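Probable phenazine-specific methyltransferase (Pseudomonas aeruginosa, PDB 2IP2) methylates phenazine-1-carboxylate with S-adenosyl-L-methionine to give 5-methylphenazine-1-carboxylate, a step in making the virulence pigment pyocyanin, and works as a homodimer. Local coordinates at residues Gly93-Met98 / Ser153-His158; Glu104-Ala109 / Asp288-Met293; Pro161-Phe166 / Val316-Asp321. All blocks are in the same frame, centred on the assembly; numbering follows the deposited sequence.

Contact 1. Residues Gly93-Met98 / Ser153-His158; sequences GSFRDM and SNLAFH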
# COMPACT_ATOMS: atom_id res chain seq x y z
N GLY A 93 -13.64 -8.98 -18.28
CA GLY A 93 -13.71 -9.26 -16.85
C GLY A 93 -12.44 -9.01 -16.05
O GLY A 93 -12.11 -9.77 -15.15
N SER A 94 -11.70 -7.95 -16.40
CA SER A 94 -10.41 -7.71 -15.72
C SER A 94 -10.64 -6.84 -14.48
O SER A 94 -11.75 -6.35 -14.24
CB SER A 94 -9.46 -6.99 -16.66
OG SER A 94 -10.01 -5.72 -16.97
N PHE A 95 -9.56 -6.60 -13.74
CA PHE A 95 -9.56 -5.66 -12.60
C PHE A 95 -9.24 -4.22 -13.01
O PHE A 95 -9.16 -3.30 -12.16
CB PHE A 95 -8.58 -6.15 -11.56
CG PHE A 95 -9.06 -7.34 -10.80
CD1 PHE A 95 -10.05 -8.16 -11.30
CD2 PHE A 95 -8.52 -7.65 -9.54
CE1 PHE A 95 -10.50 -9.28 -10.59
CE2 PHE A 95 -8.98 -8.77 -8.80
CZ PHE A 95 -9.96 -9.58 -9.33
N ARG A 96 -9.11 -4.02 -14.34
CA ARG A 96 -8.60 -2.74 -14.85
C ARG A 96 -9.42 -1.56 -14.35
O ARG A 96 -8.87 -0.62 -13.78
CB ARG A 96 -8.54 -2.72 -16.40
CG ARG A 96 -8.29 -1.34 -16.94
CD ARG A 96 -8.13 -1.25 -18.52
NE ARG A 96 -8.46 0.13 -18.93
CZ ARG A 96 -7.60 1.12 -19.05
NH1 ARG A 96 -6.30 0.93 -18.86
NH2 ARG A 96 -8.04 2.32 -19.41
N ASP A 97 -10.74 -1.57 -14.57
CA ASP A 97 -11.55 -0.43 -14.13
C ASP A 97 -11.61 -0.29 -12.63
O ASP A 97 -11.81 0.81 -12.15
CB ASP A 97 -12.98 -0.59 -14.65
CG ASP A 97 -13.00 -0.46 -16.16
OD1 ASP A 97 -12.43 0.55 -16.65
OD2 ASP A 97 -13.47 -1.39 -16.81
N MET A 98 -11.53 -1.40 -11.92
CA MET A 98 -11.48 -1.34 -10.43
C MET A 98 -10.18 -0.64 -9.97
O MET A 98 -10.21 0.30 -9.15
CB MET A 98 -11.58 -2.74 -9.81
CG MET A 98 -11.68 -2.73 -8.28
SD MET A 98 -11.20 -4.28 -7.54
CE MET A 98 -9.43 -4.15 -7.89
N SER A 153 -15.85 -7.95 -9.17
CA SER A 153 -16.53 -8.90 -8.27
C SER A 153 -17.46 -9.90 -8.98
O SER A 153 -18.03 -10.78 -8.34
CB SER A 153 -17.23 -8.14 -7.14
OG SER A 153 -16.27 -7.73 -6.16
N ASN A 154 -17.57 -9.79 -10.30
CA ASN A 154 -18.18 -10.83 -11.13
C ASN A 154 -17.43 -12.16 -10.98
O ASN A 154 -17.97 -13.22 -11.30
CB ASN A 154 -18.26 -10.40 -12.61
CG ASN A 154 -19.37 -9.35 -12.85
OD1 ASN A 154 -20.08 -8.94 -11.93
ND2 ASN A 154 -19.49 -8.90 -14.10
N LEU A 155 -16.20 -12.08 -10.46
CA LEU A 155 -15.45 -13.28 -10.09
C LEU A 155 -16.28 -14.16 -9.15
O LEU A 155 -16.33 -15.38 -9.31
CB LEU A 155 -14.09 -12.93 -9.46
CG LEU A 155 -12.83 -12.96 -10.33
CD1 LEU A 155 -12.75 -11.80 -11.32
CD2 LEU A 155 -11.56 -13.01 -9.48
N ALA A 156 -16.91 -13.54 -8.17
CA ALA A 156 -17.67 -14.29 -7.18
C ALA A 156 -18.97 -14.77 -7.83
O ALA A 156 -19.35 -15.95 -7.67
CB ALA A 156 -17.96 -13.46 -5.96
N PHE A 157 -19.63 -13.87 -8.56
CA PHE A 157 -20.92 -14.18 -9.20
C PHE A 157 -20.82 -15.37 -10.16
O PHE A 157 -21.78 -16.10 -10.28
CB PHE A 157 -21.49 -12.98 -9.98
CG PHE A 157 -22.00 -11.84 -9.11
CD1 PHE A 157 -22.18 -11.99 -7.72
CD2 PHE A 157 -22.30 -10.61 -9.69
CE1 PHE A 157 -22.67 -10.90 -6.93
CE2 PHE A 157 -22.79 -9.54 -8.92
CZ PHE A 157 -22.97 -9.68 -7.54
N HIS A 158 -19.70 -15.52 -10.87
CA HIS A 158 -19.56 -16.59 -11.84
C HIS A 158 -19.44 -17.94 -11.15
O HIS A 158 -19.77 -18.97 -11.76
CB HIS A 158 -18.37 -16.38 -12.80
CG HIS A 158 -18.58 -15.25 -13.77
ND1 HIS A 158 -19.72 -15.11 -14.52
CD2 HIS A 158 -17.78 -14.21 -14.10
CE1 HIS A 158 -19.62 -14.03 -15.28
NE2 HIS A 158 -18.46 -13.46 -15.04
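Phe-95 and Leu-155 make almost all of this small apolar contact, which buries 111 Å² in total. The leucine comes to the rim of the phenyl ring and not over a face: its CD1 lies near the ring plane, 3.5 Å from Phe-95 CE1. The second methyl, CD2, sits 3.8 Å from Phe-95 CZ, so the two methyls lie along the CE1-CZ edge of the ring, and the side chains cross at roughly a right angle. A branched aliphatic tip suits this place because it offers two methyls to neighbouring ring carbons. Leu-155 gets there with an unusual first torsion, chi1 -98°, turned well away from the staggered value near -60°. Gly-93 O only grazes Leu-155 CD1.

The polar groups are bonded on their own side of the contact. Ser-94 OG accepts from Arg-96 N at 3.3 Å, a capping bond at the entry to helix 96-102, within easy reach of a short hydroxyl; it also bonds to the carbonyls of Arg-89 and Val-91. Ser-153 O receives Ala-156 N at 3.0 Å as helix 154-163 begins, and Asn-154 ND2 bonds to Glu-180.

From the second subunit, Ile-13 packs on Phe-95 and Ala-9 on Leu-155. The contact therefore joins the loop leading into helix 96-102 to the start of helix 154-163 beside the dimer interface, consistent with the intertwined homodimers of this O-methyltransferase family.

Contact 2. Residues Glu104-Ala109 / Asp288-Met293; sequences EEFHAA and DVHLFM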
# COMPACT_ATOMS: atom_id res chain seq x y z
N GLU A 104 -8.15 6.58 -7.93
CA GLU A 104 -8.61 7.95 -8.18
C GLU A 104 -9.54 8.28 -7.05
O GLU A 104 -9.07 8.68 -5.99
CB GLU A 104 -9.22 8.05 -9.58
CG GLU A 104 -8.10 7.98 -10.65
CD GLU A 104 -8.53 7.75 -12.12
OE1 GLU A 104 -9.76 7.80 -12.46
OE2 GLU A 104 -7.58 7.50 -12.93
N GLU A 105 -10.87 8.05 -7.21
CA GLU A 105 -11.80 8.40 -6.18
C GLU A 105 -11.44 7.82 -4.79
O GLU A 105 -11.52 8.53 -3.81
CB GLU A 105 -13.17 7.86 -6.53
CG GLU A 105 -14.01 8.83 -7.31
CD GLU A 105 -13.72 8.78 -8.80
OE1 GLU A 105 -12.83 8.02 -9.23
OE2 GLU A 105 -14.46 9.50 -9.53
N PHE A 106 -11.11 6.53 -4.72
CA PHE A 106 -10.80 6.00 -3.37
C PHE A 106 -9.43 6.36 -2.80
O PHE A 106 -9.23 6.35 -1.57
CB PHE A 106 -11.05 4.52 -3.31
CG PHE A 106 -12.52 4.16 -3.41
CD1 PHE A 106 -13.53 5.08 -3.00
CD2 PHE A 106 -12.88 2.89 -3.89
CE1 PHE A 106 -14.91 4.68 -3.04
CE2 PHE A 106 -14.23 2.50 -3.97
CZ PHE A 106 -15.24 3.37 -3.50
N HIS A 107 -8.49 6.68 -3.67
CA HIS A 107 -7.21 7.28 -3.20
C HIS A 107 -7.50 8.65 -2.56
O HIS A 107 -6.97 9.00 -1.49
CB HIS A 107 -6.26 7.47 -4.38
CG HIS A 107 -4.96 8.14 -4.01
ND1 HIS A 107 -3.92 7.47 -3.40
CD2 HIS A 107 -4.55 9.43 -4.16
CE1 HIS A 107 -2.91 8.31 -3.18
NE2 HIS A 107 -3.27 9.51 -3.64
N ALA A 108 -8.35 9.44 -3.23
CA ALA A 108 -8.79 10.69 -2.61
C ALA A 108 -9.49 10.47 -1.29
O ALA A 108 -9.27 11.21 -0.31
CB ALA A 108 -9.74 11.42 -3.57
N ALA A 109 -10.35 9.46 -1.25
CA ALA A 109 -11.16 9.11 -0.03
C ALA A 109 -10.32 8.73 1.16
O ALA A 109 -10.68 8.97 2.36
CB ALA A 109 -12.11 7.95 -0.35
N ASP A 288 -13.65 -4.14 5.50
CA ASP A 288 -14.59 -3.51 6.43
C ASP A 288 -14.28 -2.04 6.70
O ASP A 288 -15.19 -1.20 6.70
CB ASP A 288 -14.59 -4.28 7.73
CG ASP A 288 -15.50 -3.63 8.80
OD1 ASP A 288 -16.72 -3.67 8.58
OD2 ASP A 288 -14.97 -3.13 9.84
N VAL A 289 -12.98 -1.72 6.87
CA VAL A 289 -12.61 -0.33 7.15
C VAL A 289 -12.81 0.50 5.90
O VAL A 289 -13.30 1.63 5.95
CB VAL A 289 -11.19 -0.18 7.77
CG1 VAL A 289 -10.88 1.31 8.00
CG2 VAL A 289 -11.12 -0.88 9.19
N HIS A 290 -12.51 -0.12 4.76
CA HIS A 290 -12.74 0.55 3.49
C HIS A 290 -14.23 0.90 3.29
O HIS A 290 -14.57 2.01 2.80
CB HIS A 290 -12.29 -0.34 2.34
CG HIS A 290 -12.64 0.21 0.99
ND1 HIS A 290 -12.16 1.44 0.55
CD2 HIS A 290 -13.43 -0.27 -0.00
CE1 HIS A 290 -12.60 1.66 -0.68
NE2 HIS A 290 -13.38 0.64 -1.04
N LEU A 291 -15.12 -0.01 3.68
CA LEU A 291 -16.58 0.24 3.56
C LEU A 291 -17.01 1.48 4.36
O LEU A 291 -17.82 2.29 3.87
CB LEU A 291 -17.39 -1.01 3.95
CG LEU A 291 -18.89 -1.01 3.68
CD1 LEU A 291 -19.18 -0.49 2.27
CD2 LEU A 291 -19.43 -2.42 3.78
N PHE A 292 -16.45 1.65 5.56
CA PHE A 292 -16.63 2.85 6.31
C PHE A 292 -16.06 4.06 5.53
O PHE A 292 -16.72 5.10 5.38
CB PHE A 292 -15.96 2.79 7.72
CG PHE A 292 -15.86 4.16 8.33
CD1 PHE A 292 -17.01 4.79 8.84
CD2 PHE A 292 -14.63 4.89 8.26
CE1 PHE A 292 -16.93 6.11 9.31
CE2 PHE A 292 -14.53 6.18 8.74
CZ PHE A 292 -15.70 6.82 9.27
N MET A 293 -14.82 3.91 5.05
CA MET A 293 -14.08 5.05 4.44
C MET A 293 -14.85 5.53 3.21
O MET A 293 -14.88 6.74 2.93
CB MET A 293 -12.65 4.68 4.08
CG MET A 293 -11.67 5.89 3.79
SD MET A 293 -11.56 6.87 5.29
CE MET A 293 -10.88 5.74 6.53
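This is a buried helix-to-helix contact with an edge-to-face aromatic pair at one end and a methionine against a helix backbone at the other, joining helix 105-109 to helix 282-295 near the dimer interface. The imidazole of His-290 turns its edge to one face of the Phe-106 ring, the planes standing at 83° and the centroids 4.7 Å apart. His-290 CE1 comes 3.4 Å from Phe-106 CD2, above the rim of the ring and not its centre, while NE2 lies 3.6 Å from Phe-106 CE2. With chi1 at 173°, the imidazole CG is anti to the backbone N, which carries the ring across to the phenylalanine. Histidine suits the place because its edge can meet an aromatic face while ND1 is hydrogen-bonded to Trp-110.

One turn farther on, Met-293 CG rests 3.5 Å from Ala-109 O and its SD lies 3.7 Å from the same oxygen. The small methyl of Ala-109 lets the flexible, bent methionine come close to the helix backbone.

Around this core, Phe-101 meets the Phe-106 ring edge-to-face, Trp-20 of the second subunit stacks on His-290, helix 123-128 touches Ala-109 through Phe-124, and helix 113-119 packs against Met-293.

Contact 3. Residues Pro161-Phe166 / Val316-Asp321; sequences PRLLDF and VERIVD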
# COMPACT_ATOMS: atom_id res chain seq x y z
N PRO A 161 -23.49 -19.99 -10.01
CA PRO A 161 -24.17 -21.06 -10.76
C PRO A 161 -23.33 -22.34 -10.93
O PRO A 161 -23.87 -23.33 -11.48
CB PRO A 161 -24.43 -20.43 -12.11
CG PRO A 161 -23.31 -19.40 -12.25
CD PRO A 161 -23.16 -18.84 -10.88
N ARG A 162 -22.05 -22.31 -10.54
CA ARG A 162 -21.23 -23.53 -10.45
C ARG A 162 -21.46 -24.23 -9.12
O ARG A 162 -21.33 -25.45 -9.04
CB ARG A 162 -19.72 -23.26 -10.61
CG ARG A 162 -19.28 -22.67 -11.97
CD ARG A 162 -17.74 -22.46 -12.09
NE ARG A 162 -17.40 -21.54 -13.19
CZ ARG A 162 -16.82 -20.34 -13.04
NH1 ARG A 162 -16.47 -19.89 -11.83
NH2 ARG A 162 -16.59 -19.57 -14.10
N LEU A 163 -21.80 -23.48 -8.07
CA LEU A 163 -22.09 -24.11 -6.75
C LEU A 163 -23.57 -24.48 -6.56
O LEU A 163 -23.88 -25.39 -5.81
CB LEU A 163 -21.66 -23.19 -5.61
CG LEU A 163 -20.19 -22.84 -5.38
CD1 LEU A 163 -20.13 -21.50 -4.62
CD2 LEU A 163 -19.41 -23.93 -4.60
N LEU A 164 -24.47 -23.76 -7.22
CA LEU A 164 -25.88 -24.06 -7.11
C LEU A 164 -26.38 -24.52 -8.46
O LEU A 164 -25.88 -24.09 -9.49
CB LEU A 164 -26.69 -22.81 -6.66
CG LEU A 164 -26.23 -21.98 -5.44
CD1 LEU A 164 -27.32 -21.04 -4.99
CD2 LEU A 164 -25.88 -22.83 -4.25
N ASP A 165 -27.39 -25.39 -8.45
CA ASP A 165 -27.94 -25.89 -9.68
C ASP A 165 -29.15 -25.02 -10.11
O ASP A 165 -30.19 -25.04 -9.48
CB ASP A 165 -28.32 -27.39 -9.48
CG ASP A 165 -28.67 -28.13 -10.80
OD1 ASP A 165 -28.81 -27.52 -11.89
OD2 ASP A 165 -28.84 -29.37 -10.71
N PHE A 166 -29.00 -24.23 -11.16
CA PHE A 166 -30.12 -23.45 -11.68
C PHE A 166 -30.84 -24.14 -12.84
O PHE A 166 -31.79 -23.59 -13.38
CB PHE A 166 -29.67 -22.05 -12.10
CG PHE A 166 -29.32 -21.18 -10.95
CD1 PHE A 166 -28.05 -21.27 -10.37
CD2 PHE A 166 -30.23 -20.23 -10.46
CE1 PHE A 166 -27.69 -20.46 -9.28
CE2 PHE A 166 -29.89 -19.40 -9.39
CZ PHE A 166 -28.61 -19.50 -8.80
N VAL A 316 -29.58 -22.44 8.15
CA VAL A 316 -28.41 -22.51 7.26
C VAL A 316 -28.08 -23.92 6.88
O VAL A 316 -27.93 -24.80 7.74
CB VAL A 316 -27.13 -21.87 7.86
CG1 VAL A 316 -25.99 -21.98 6.86
CG2 VAL A 316 -27.41 -20.44 8.18
N GLU A 317 -27.95 -24.13 5.58
CA GLU A 317 -27.61 -25.41 4.99
C GLU A 317 -26.13 -25.51 4.61
O GLU A 317 -25.49 -26.56 4.72
CB GLU A 317 -28.44 -25.62 3.73
CG GLU A 317 -27.88 -26.67 2.79
CD GLU A 317 -28.51 -26.63 1.43
OE1 GLU A 317 -29.74 -26.39 1.36
OE2 GLU A 317 -27.77 -26.81 0.42
N ARG A 318 -25.58 -24.39 4.14
CA ARG A 318 -24.23 -24.40 3.61
C ARG A 318 -23.65 -23.03 3.77
O ARG A 318 -24.37 -22.06 3.56
CB ARG A 318 -24.30 -24.58 2.11
CG ARG A 318 -23.82 -25.79 1.58
CD ARG A 318 -24.24 -25.81 0.14
NE ARG A 318 -23.07 -25.76 -0.72
CZ ARG A 318 -23.12 -25.82 -2.03
NH1 ARG A 318 -24.30 -25.92 -2.64
NH2 ARG A 318 -21.99 -25.78 -2.71
N ILE A 319 -22.35 -22.96 4.06
CA ILE A 319 -21.63 -21.69 3.94
C ILE A 319 -20.46 -21.94 3.04
O ILE A 319 -19.67 -22.87 3.29
CB ILE A 319 -21.14 -21.17 5.32
CG1 ILE A 319 -22.33 -21.02 6.27
CG2 ILE A 319 -20.34 -19.83 5.18
CD1 ILE A 319 -21.92 -20.65 7.70
N VAL A 320 -20.30 -21.11 2.00
CA VAL A 320 -19.18 -21.29 1.05
C VAL A 320 -18.36 -20.00 0.96
O VAL A 320 -18.95 -18.91 0.85
CB VAL A 320 -19.73 -21.69 -0.37
CG1 VAL A 320 -18.59 -21.80 -1.44
CG2 VAL A 320 -20.53 -22.97 -0.32
N ASP A 321 -17.03 -20.10 1.00
CA ASP A 321 -16.15 -18.97 0.76
C ASP A 321 -15.97 -18.75 -0.71
O ASP A 321 -15.42 -19.63 -1.42
CB ASP A 321 -14.79 -19.19 1.41
CG ASP A 321 -14.85 -19.15 2.94
OD1 ASP A 321 -15.90 -18.74 3.46
OD2 ASP A 321 -13.86 -19.52 3.60
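Leu-163, at the end of helix 154-163, meets strand 314-322 with both its side chain and its carbonyl. The leucine and Val-320 reach toward each other tip to tip, Leu-163 CD1 lying 3.5 Å from Val-320 CG1; the valine's rotation (chi1 176°) sends that methyl toward the leucine. Leu-163 CD2 also touches Arg-318 NH2, at 3.7 Å. Branched aliphatic residues suit this shallow apolar patch, which Met-328 of the adjacent strand extends.

The carbonyl of Leu-163 accepts from Arg-318 NH1 at 3.2 Å, with an N-H...O angle of 158°. The oxygen lies close to the guanidinium plane, at its edge, whereas the donor stands 40° out of the carbonyl plane. A long arginine can span from strand to helix end, where its positive charge is probably favourable.

Next comes Leu-164, the first residue to leave helical geometry; its CD2 reaches Arg-318 NH1 at 3.8 Å as the two side chains run past each other.

Glu-317 and Arg-318 both face Val-330, a classic beta bulge in strand 314-322, one of the mixed sheet's two edge strands within the chain. Here a helix end packs on the antiparallel edge of the Rossmann-like fold of class I methyltransferases.

Helix 154-163 carries one side of both contact 1, at its start, and contact 3, at its end; their centres are about 19 Å apart, and contact 1 closes before contact 3 opens. The centre of contact 2 is about 18 Å from that of contact 1 and about 30 Å from that of contact 3, on the opposite side of the chain's centre from the latter. Successive helices 96-102 and 105-109 tie it to contact 1. Contact 2 crosses both others along the chain, its segments 179 residues apart with much of the methyltransferase domain between. Contacts 1 and 2 meet the partner subunit; contact 3 lies at the sheet edge, away from the predicted cofactor site.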